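Local coordinates for possible adenyl cyclase-associated protein (Cryptosporidium parvum, PDB 2B0R) that probably binds and sequesters monomeric actin, as related cyclase-associated proteins do, with a right-handed parallel beta-helix of the kind found at their C-terminal end, at residues Asn73-Arg78 with Gln89-Ile94; Ile96-Gly101 with Ile115-Asp120; Lys139-Thr144 with Asn162-Gly167. One frame throughout, in Å; residues are numbered along the deposited sequence.

Contact 1. Residues Asn73-Arg78 with Gln89-Ile94; sequences NKVSVR and QKVNSI
V75 and I94 occupy equivalent places on two successive coils of a right-handed parallel beta-helix, where the next coil's strand, 93-100, settles beside 74-81. Their CA atoms lie 4.8 Å apart, with both side chains on the same inward face; V75 CB meets I94 CG1 at 4.3 Å. V75 also reaches back along the turn. Its CG1 is trans to the backbone N (chi1 -179°), which turns CG2 towards V91 CG1, 4.0 Å away, the two valines crossing at about a right angle. The buried V91 thus carries the apolar interior past the start of the strand pairing. Two backbone bonds join the segments. N92 N donates to N73 O over 2.7 Å, before strand pairing is regular, and V75 N makes a longer bond of 3.3 Å to S93 O, which receives it in the carbonyl plane. On the outward face the contact is thinner: the aliphatic part of K74 passes S93, with K74 CG 3.8 Å from S93 OG. The N73 amide turns to D50 and S70. V77 packs on F104 and I94 on V106, both of strand 102-106. Like residues stacked in register from coil to coil are the hallmark of the parallel beta-helix.

Contact 2. Residues Ile96-Gly101 with Ile115-Asp120; sequences IENCVG and IVNCDD
C118 SG stands trans to its own carbonyl carbon, beside the backbone N (chi1 -74°), a torsion that brings it beside the C99 amide of the neighbouring coil, where it accepts a weak bond from C99 N at 3.3 Å. The sulfur also meets C99 CB and I96 CG2, each at 3.9 Å, so one thiol has both polar and apolar partners. N98 and N117, each with positive phi in the left-handed helical region, turn their coils at a first corner; G101 and D120 make the second. The two asparagine side chains lie alongside, pointing the same way, but the amide planes are 61° apart. Before the corner V116 N donates to I96 O at 2.9 Å, and the N98 amide at the corner itself to V116 O at 3.1 Å; past it D119 N bonds to C99 O at 3.0 Å, and G101 N to D119 O. Inside, I96 CD1 touches I115 CG1 at 4.3 Å. Outside, D119 turns its carboxylate to N138 and, in a salt bridge, to R35. Strand 74-81 borders the 96-101 side through V77 and C79, while strand 131-135 follows on the 115-120 side, L134 packing on I115 and D135 on V116.

Contact 3. Residues Lys139-Thr144 with Asn162-Gly167; sequences KVNIYT and NLLFPG
L164 O is gripped twice by T144: the backbone N donates to it at 2.9 Å and the hydroxyl OG1 at 3.2 Å. The hydroxyl sits between its own backbone N and carbonyl carbon (chi1 70°), which points it back to the carbonyl its own amide already uses; there it donates from a position tilted from the carbonyl plane. The same torsion sends T144 CG2 to L163 CD2. The backbone bonds continue along two parallel strands, L164 N to I142 O, I142 N to N162 O and N162 N to V140 O. On the outward face N141 and N162 lie side by side with their amides nearly perpendicular, 82° apart. N162 ND2 gives an almost straight bond (172°) of 2.9 Å to N141 OD1, directed within its own amide plane, and this links one asparagine to its equivalent on the next coil. Along that face L164 CD1 sits over the centre of the Y143 ring, 3.7 Å from its centroid, a CH-pi contact; W173 meets the same ring edge-to-face. On the inward face I142 CG2 packs on L163 CD2 at 3.8 Å. Strand 121-125 borders 140-143, and antiparallel strand 173-177 lies beyond 161-166; Y186 of the second subunit stacks on F165 and L193 of that subunit packs on L163.

In the fold
Read along the chain, the three contacts sample one beta-helix at three places along its length. Contacts 1 and 2 share strand 93-100 and belong to one sheet; their centres are 15 Å apart, and a probable hydrogen bond of 2.8 Å from E97 N to V77 O joins them directly. Contact 2 then carries the chain round the corner towards the second sheet, where contact 3 lies. Those two, with centres 16 Å apart, touch lightly where D120 OD1 approaches K139 CD at 3.6 Å. Contacts 1 and 3 never meet: their nearest atoms are about 11 Å apart, on opposite sides of the chain's centre. Of the three, contact 3 alone reaches the other subunit, so coil stacking and subunit contact meet there, through F165 and L163.

Contact 1. Residues Asn73-Arg78 with Gln89-Ile94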
loop_
_atom_site.group_PDB
_atom_site.type_symbol
_atom_site.label_atom_id
_atom_site.label_comp_id
_atom_site.label_asym_id
_atom_site.label_seq_id
_atom_site.Cartn_x
_atom_site.Cartn_y
_atom_site.Cartn_z
ATOM N N ASN A 73 -0.671 4.951 30.212
ATOM C CA ASN A 73 0.560 4.510 29.591
ATOM C C ASN A 73 0.432 4.150 28.126
ATOM O O ASN A 73 -0.642 3.765 27.642
ATOM C CB ASN A 73 1.123 3.299 30.341
ATOM C CG ASN A 73 1.632 3.647 31.715
ATOM O OD1 ASN A 73 1.123 3.148 32.723
ATOM N ND2 ASN A 73 2.634 4.508 31.768
ATOM N N LYS A 74 1.556 4.260 27.440
ATOM C CA LYS A 74 1.703 3.825 26.073
ATOM C C LYS A 74 2.642 2.626 26.080
ATOM O O LYS A 74 3.365 2.406 27.047
ATOM C CB LYS A 74 2.285 4.980 25.246
ATOM C CG LYS A 74 1.326 6.149 25.127
ATOM C CD LYS A 74 1.928 7.346 24.485
ATOM C CE LYS A 74 0.842 8.420 24.299
ATOM N NZ LYS A 74 1.357 9.778 23.888
ATOM N N VAL A 75 2.626 1.832 25.022
ATOM C CA VAL A 75 3.602 0.750 24.886
ATOM C C VAL A 75 4.155 0.889 23.481
ATOM O O VAL A 75 3.388 1.057 22.546
ATOM C CB VAL A 75 2.946 -0.635 25.125
ATOM C CG1 VAL A 75 3.965 -1.791 24.998
ATOM C CG2 VAL A 75 2.287 -0.679 26.497
ATOM N N SER A 76 5.478 0.919 23.350
ATOM C CA SER A 76 6.151 0.921 22.036
ATOM C C SER A 76 6.893 -0.392 21.868
ATOM O O SER A 76 7.739 -0.745 22.699
ATOM C CB SER A 76 7.154 2.076 21.902
ATOM O OG SER A 76 6.523 3.320 21.594
ATOM N N VAL A 77 6.574 -1.132 20.813
ATOM C CA VAL A 77 7.311 -2.344 20.525
ATOM C C VAL A 77 8.080 -2.194 19.222
ATOM O O VAL A 77 7.459 -1.994 18.153
ATOM C CB VAL A 77 6.408 -3.579 20.457
ATOM C CG1 VAL A 77 7.263 -4.832 20.221
ATOM C CG2 VAL A 77 5.581 -3.719 21.725
ATOM N N ARG A 78 9.422 -2.294 19.312
ATOM C CA ARG A 78 10.317 -2.096 18.144
ATOM C C ARG A 78 11.305 -3.232 17.947
ATOM O O ARG A 78 11.740 -3.892 18.920
ATOM C CB ARG A 78 11.097 -0.778 18.245
ATOM C CG ARG A 78 10.245 0.469 18.504
ATOM C CD ARG A 78 11.090 1.748 18.593
ATOM N N GLN A 89 -2.300 -5.271 30.822
ATOM C CA GLN A 89 -3.192 -4.190 31.140
ATOM C C GLN A 89 -3.719 -3.508 29.893
ATOM O O GLN A 89 -3.064 -3.482 28.834
ATOM C CB GLN A 89 -2.492 -3.157 32.023
ATOM C CG GLN A 89 -1.876 -3.702 33.301
ATOM C CD GLN A 89 -2.857 -4.442 34.162
ATOM O OE1 GLN A 89 -3.952 -3.967 34.427
ATOM N NE2 GLN A 89 -2.468 -5.616 34.605
ATOM N N LYS A 90 -4.928 -2.972 30.026
ATOM C CA LYS A 90 -5.421 -1.957 29.118
ATOM C C LYS A 90 -4.555 -0.719 29.307
ATOM O O LYS A 90 -4.312 -0.262 30.434
ATOM C CB LYS A 90 -6.899 -1.648 29.379
ATOM C CG LYS A 90 -7.575 -0.876 28.266
ATOM C CD LYS A 90 -9.074 -0.932 28.380
ATOM C CE LYS A 90 -9.723 0.069 27.462
ATOM N NZ LYS A 90 -11.221 0.130 27.653
ATOM N N VAL A 91 -4.057 -0.219 28.190
ATOM C CA VAL A 91 -3.193 0.947 28.158
ATOM C C VAL A 91 -3.826 1.991 27.257
ATOM O O VAL A 91 -4.868 1.741 26.617
ATOM C CB VAL A 91 -1.802 0.571 27.604
ATOM C CG1 VAL A 91 -1.040 -0.245 28.618
ATOM C CG2 VAL A 91 -1.952 -0.239 26.329
ATOM N N ASN A 92 -3.189 3.151 27.166
ATOM C CA ASN A 92 -3.711 4.194 26.300
ATOM C C ASN A 92 -3.791 3.783 24.839
ATOM O O ASN A 92 -4.840 3.916 24.186
ATOM C CB ASN A 92 -2.879 5.469 26.402
ATOM C CG ASN A 92 -3.554 6.624 25.728
ATOM O OD1 ASN A 92 -3.167 7.023 24.653
ATOM N ND2 ASN A 92 -4.611 7.111 26.324
ATOM N N SER A 93 -2.660 3.303 24.343
ATOM C CA SER A 93 -2.473 3.004 22.947
ATOM C C SER A 93 -1.201 2.206 22.844
ATOM O O SER A 93 -0.394 2.177 23.773
ATOM C CB SER A 93 -2.329 4.305 22.141
ATOM O OG SER A 93 -1.160 5.017 22.532
ATOM N N ILE A 94 -0.999 1.577 21.712
ATOM C CA ILE A 94 0.190 0.798 21.515
ATOM C C ILE A 94 0.750 1.129 20.135
ATOM O O ILE A 94 -0.003 1.219 19.163
ATOM C CB ILE A 94 -0.128 -0.733 21.570
ATOM C CG1 ILE A 94 -0.732 -1.128 22.924
ATOM C CG2 ILE A 94 1.132 -1.557 21.227
ATOM C CD1 ILE A 94 -1.178 -2.619 23.013
#

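Contact 2. Residues Ile96-Gly101 with Ile115-Asp120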
loop_
_atom_site.group_PDB
_atom_site.type_symbol
_atom_site.label_atom_id
_atom_site.label_comp_id
_atom_site.label_asym_id
_atom_site.label_seq_id
_atom_site.Cartn_x
_atom_site.Cartn_y
_atom_site.Cartn_z
ATOM N N ILE A 96 3.542 -0.287 17.329
ATOM C CA ILE A 96 4.378 -1.445 16.955
ATOM C C ILE A 96 5.099 -1.172 15.653
ATOM O O ILE A 96 4.474 -0.972 14.613
ATOM C CB ILE A 96 3.564 -2.726 16.796
ATOM C CG1 ILE A 96 2.854 -3.096 18.108
ATOM C CG2 ILE A 96 4.450 -3.858 16.367
ATOM C CD1 ILE A 96 1.655 -4.038 17.902
ATOM N N GLU A 97 6.427 -1.138 15.708
ATOM C CA GLU A 97 7.222 -0.859 14.509
ATOM C C GLU A 97 8.328 -1.868 14.236
ATOM O O GLU A 97 9.023 -2.341 15.168
ATOM C CB GLU A 97 7.835 0.527 14.539
ATOM C CG GLU A 97 8.431 0.847 13.184
ATOM C CD GLU A 97 9.158 2.153 13.110
ATOM O OE1 GLU A 97 9.294 2.858 14.143
ATOM O OE2 GLU A 97 9.608 2.474 11.985
ATOM N N ASN A 98 8.476 -2.194 12.947
ATOM C CA ASN A 98 9.591 -2.981 12.469
ATOM C C ASN A 98 9.655 -4.325 13.196
ATOM O O ASN A 98 10.649 -4.656 13.839
ATOM C CB ASN A 98 10.900 -2.177 12.639
ATOM C CG ASN A 98 12.081 -2.836 11.952
ATOM O OD1 ASN A 98 11.903 -3.713 11.109
ATOM N ND2 ASN A 98 13.299 -2.428 12.326
ATOM N N CYS A 99 8.582 -5.086 13.124
ATOM C CA CYS A 99 8.566 -6.364 13.777
ATOM C C CYS A 99 8.228 -7.427 12.753
ATOM O O CYS A 99 7.481 -7.156 11.794
ATOM C CB CYS A 99 7.585 -6.352 14.952
ATOM S SG CYS A 99 8.152 -5.313 16.319
ATOM N N VAL A 100 8.796 -8.625 12.913
ATOM C CA VAL A 100 8.659 -9.630 11.881
ATOM C C VAL A 100 8.350 -10.999 12.442
ATOM O O VAL A 100 9.042 -11.496 13.305
ATOM C CB VAL A 100 9.897 -9.670 10.947
ATOM C CG1 VAL A 100 9.670 -10.660 9.781
ATOM C CG2 VAL A 100 10.173 -8.274 10.357
ATOM N N GLY A 101 7.293 -11.609 11.931
ATOM C CA GLY A 101 6.828 -12.887 12.444
ATOM C C GLY A 101 6.691 -12.818 13.942
ATOM O O GLY A 101 7.283 -13.633 14.660
ATOM N N ILE A 115 0.369 0.039 13.740
ATOM C CA ILE A 115 1.325 -0.933 13.205
ATOM C C ILE A 115 2.036 -0.328 11.986
ATOM O O ILE A 115 1.404 0.061 11.018
ATOM C CB ILE A 115 0.651 -2.335 12.954
ATOM C CG1 ILE A 115 -0.124 -2.759 14.216
ATOM C CG2 ILE A 115 1.697 -3.360 12.590
ATOM C CD1 ILE A 115 -0.717 -4.132 14.209
ATOM N N VAL A 116 3.344 -0.203 12.073
ATOM C CA VAL A 116 4.123 0.422 10.994
ATOM C C VAL A 116 5.324 -0.418 10.574
ATOM O O VAL A 116 6.139 -0.845 11.421
ATOM C CB VAL A 116 4.684 1.808 11.401
ATOM C CG1 VAL A 116 5.260 2.514 10.168
ATOM C CG2 VAL A 116 3.624 2.641 12.020
ATOM N N ASN A 117 5.455 -0.620 9.265
ATOM C CA ASN A 117 6.605 -1.344 8.708
ATOM C C ASN A 117 6.768 -2.708 9.381
ATOM O O ASN A 117 7.858 -3.033 9.903
ATOM C CB ASN A 117 7.890 -0.518 8.875
ATOM C CG ASN A 117 8.958 -0.903 7.882
ATOM O OD1 ASN A 117 9.978 -1.509 8.240
ATOM N ND2 ASN A 117 8.737 -0.549 6.613
ATOM N N CYS A 118 5.692 -3.498 9.404
ATOM C CA CYS A 118 5.786 -4.808 9.993
ATOM C C CYS A 118 5.462 -5.898 8.993
ATOM O O CYS A 118 4.711 -5.673 8.049
ATOM C CB CYS A 118 4.860 -4.916 11.198
ATOM S SG CYS A 118 5.451 -4.047 12.586
ATOM N N ASP A 119 6.007 -7.089 9.219
ATOM C CA ASP A 119 5.711 -8.219 8.364
ATOM C C ASP A 119 5.409 -9.436 9.208
ATOM O O ASP A 119 6.020 -9.637 10.258
ATOM C CB ASP A 119 6.861 -8.492 7.379
ATOM C CG ASP A 119 7.021 -7.385 6.351
ATOM O OD1 ASP A 119 7.970 -6.569 6.456
ATOM O OD2 ASP A 119 6.158 -7.313 5.447
ATOM N N ASP A 120 4.436 -10.220 8.746
ATOM C CA ASP A 120 4.069 -11.471 9.365
ATOM C C ASP A 120 3.695 -11.252 10.845
ATOM O O ASP A 120 4.371 -11.714 11.758
ATOM C CB ASP A 120 5.216 -12.492 9.166
ATOM C CG ASP A 120 4.870 -13.898 9.668
ATOM O OD1 ASP A 120 3.705 -14.336 9.506
ATOM O OD2 ASP A 120 5.792 -14.564 10.217
#

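Contact 3. Residues Lys139-Thr144 with Asn162-Gly167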
loop_
_atom_site.group_PDB
_atom_site.type_symbol
_atom_site.label_atom_id
_atom_site.label_comp_id
_atom_site.label_asym_id
_atom_site.label_seq_id
_atom_site.Cartn_x
_atom_site.Cartn_y
_atom_site.Cartn_z
ATOM N N LYS A 139 1.002 -9.352 5.587
ATOM C CA LYS A 139 0.556 -10.556 6.308
ATOM C C LYS A 139 0.316 -10.190 7.795
ATOM O O LYS A 139 1.082 -10.561 8.688
ATOM C CB LYS A 139 1.551 -11.746 6.112
ATOM C CG LYS A 139 0.933 -13.182 6.281
ATOM C CD LYS A 139 2.023 -14.325 6.318
ATOM N N VAL A 140 -0.728 -9.407 8.029
ATOM C CA VAL A 140 -1.117 -9.057 9.372
ATOM C C VAL A 140 -2.481 -9.635 9.610
ATOM O O VAL A 140 -3.409 -9.399 8.838
ATOM C CB VAL A 140 -1.160 -7.526 9.616
ATOM C CG1 VAL A 140 -1.712 -7.231 11.022
ATOM C CG2 VAL A 140 0.213 -6.907 9.458
ATOM N N ASN A 141 -2.589 -10.417 10.675
ATOM C CA ASN A 141 -3.846 -11.007 11.095
ATOM C C ASN A 141 -4.257 -10.418 12.440
ATOM O O ASN A 141 -3.478 -10.377 13.411
ATOM C CB ASN A 141 -3.718 -12.531 11.192
ATOM C CG ASN A 141 -4.010 -13.259 9.853
ATOM O OD1 ASN A 141 -3.889 -12.702 8.767
ATOM N ND2 ASN A 141 -4.377 -14.539 9.959
ATOM N N ILE A 142 -5.493 -9.958 12.486
ATOM C CA ILE A 142 -6.036 -9.312 13.664
ATOM C C ILE A 142 -7.174 -10.134 14.190
ATOM O O ILE A 142 -8.168 -10.328 13.485
ATOM C CB ILE A 142 -6.522 -7.874 13.328
ATOM C CG1 ILE A 142 -5.322 -7.002 12.987
ATOM C CG2 ILE A 142 -7.225 -7.284 14.497
ATOM C CD1 ILE A 142 -5.700 -5.740 12.279
ATOM N N TYR A 143 -7.019 -10.626 15.422
ATOM C CA TYR A 143 -8.045 -11.461 16.082
ATOM C C TYR A 143 -8.827 -10.648 17.094
ATOM O O TYR A 143 -8.245 -10.108 18.050
ATOM C CB TYR A 143 -7.424 -12.689 16.758
ATOM C CG TYR A 143 -6.668 -13.596 15.800
ATOM C CD1 TYR A 143 -5.361 -13.294 15.399
ATOM C CD2 TYR A 143 -7.254 -14.744 15.292
ATOM C CE1 TYR A 143 -4.692 -14.102 14.525
ATOM C CE2 TYR A 143 -6.571 -15.571 14.418
ATOM C CZ TYR A 143 -5.303 -15.246 14.047
ATOM O OH TYR A 143 -4.628 -16.062 13.181
ATOM N N THR A 144 -10.134 -10.541 16.884
ATOM C CA THR A 144 -10.921 -9.661 17.721
ATOM C C THR A 144 -11.577 -10.451 18.826
ATOM O O THR A 144 -11.786 -11.637 18.679
ATOM C CB THR A 144 -11.980 -8.892 16.918
ATOM O OG1 THR A 144 -12.980 -9.795 16.485
ATOM C CG2 THR A 144 -11.374 -8.252 15.700
ATOM N N ASN A 162 -5.893 -9.483 7.250
ATOM C CA ASN A 162 -7.176 -10.120 7.596
ATOM C C ASN A 162 -7.707 -9.751 8.951
ATOM O O ASN A 162 -6.948 -9.498 9.910
ATOM C CB ASN A 162 -7.103 -11.639 7.498
ATOM C CG ASN A 162 -6.555 -12.088 6.200
ATOM O OD1 ASN A 162 -7.182 -11.927 5.138
ATOM N ND2 ASN A 162 -5.367 -12.603 6.244
ATOM N N LEU A 163 -9.029 -9.704 9.007
ATOM C CA LEU A 163 -9.743 -9.582 10.239
ATOM C C LEU A 163 -10.406 -10.907 10.538
ATOM O O LEU A 163 -10.960 -11.575 9.631
ATOM C CB LEU A 163 -10.778 -8.502 10.133
ATOM C CG LEU A 163 -10.316 -7.151 10.645
ATOM C CD1 LEU A 163 -11.325 -6.090 10.149
ATOM C CD2 LEU A 163 -10.231 -7.138 12.166
ATOM N N LEU A 164 -10.327 -11.305 11.811
ATOM C CA LEU A 164 -10.909 -12.555 12.248
ATOM C C LEU A 164 -11.749 -12.383 13.501
ATOM O O LEU A 164 -11.319 -11.759 14.509
ATOM C CB LEU A 164 -9.843 -13.614 12.452
ATOM C CG LEU A 164 -8.799 -13.808 11.364
ATOM C CD1 LEU A 164 -7.528 -13.109 11.800
ATOM C CD2 LEU A 164 -8.545 -15.298 11.125
ATOM N N PHE A 165 -12.949 -12.954 13.415
ATOM C CA PHE A 165 -13.999 -12.803 14.414
ATOM C C PHE A 165 -14.309 -14.152 15.023
ATOM O O PHE A 165 -14.457 -15.134 14.286
ATOM C CB PHE A 165 -15.248 -12.191 13.765
ATOM C CG PHE A 165 -14.972 -10.896 13.089
ATOM C CD1 PHE A 165 -14.863 -10.827 11.703
ATOM C CD2 PHE A 165 -14.753 -9.745 13.833
ATOM C CE1 PHE A 165 -14.569 -9.617 11.067
ATOM C CE2 PHE A 165 -14.454 -8.525 13.202
ATOM C CZ PHE A 165 -14.361 -8.470 11.814
ATOM N N PRO A 166 -14.451 -14.203 16.362
ATOM C CA PRO A 166 -14.578 -15.486 17.053
ATOM C C PRO A 166 -15.928 -16.057 16.708
ATOM O O PRO A 166 -16.952 -15.340 16.756
ATOM C CB PRO A 166 -14.522 -15.116 18.543
ATOM C CG PRO A 166 -14.153 -13.635 18.598
ATOM C CD PRO A 166 -14.579 -13.061 17.282
ATOM N N GLY A 167 -15.934 -17.324 16.311
ATOM C CA GLY A 167 -17.159 -17.966 15.913
ATOM C C GLY A 167 -17.885 -18.441 17.144
ATOM O O GLY A 167 -17.499 -18.103 18.256
#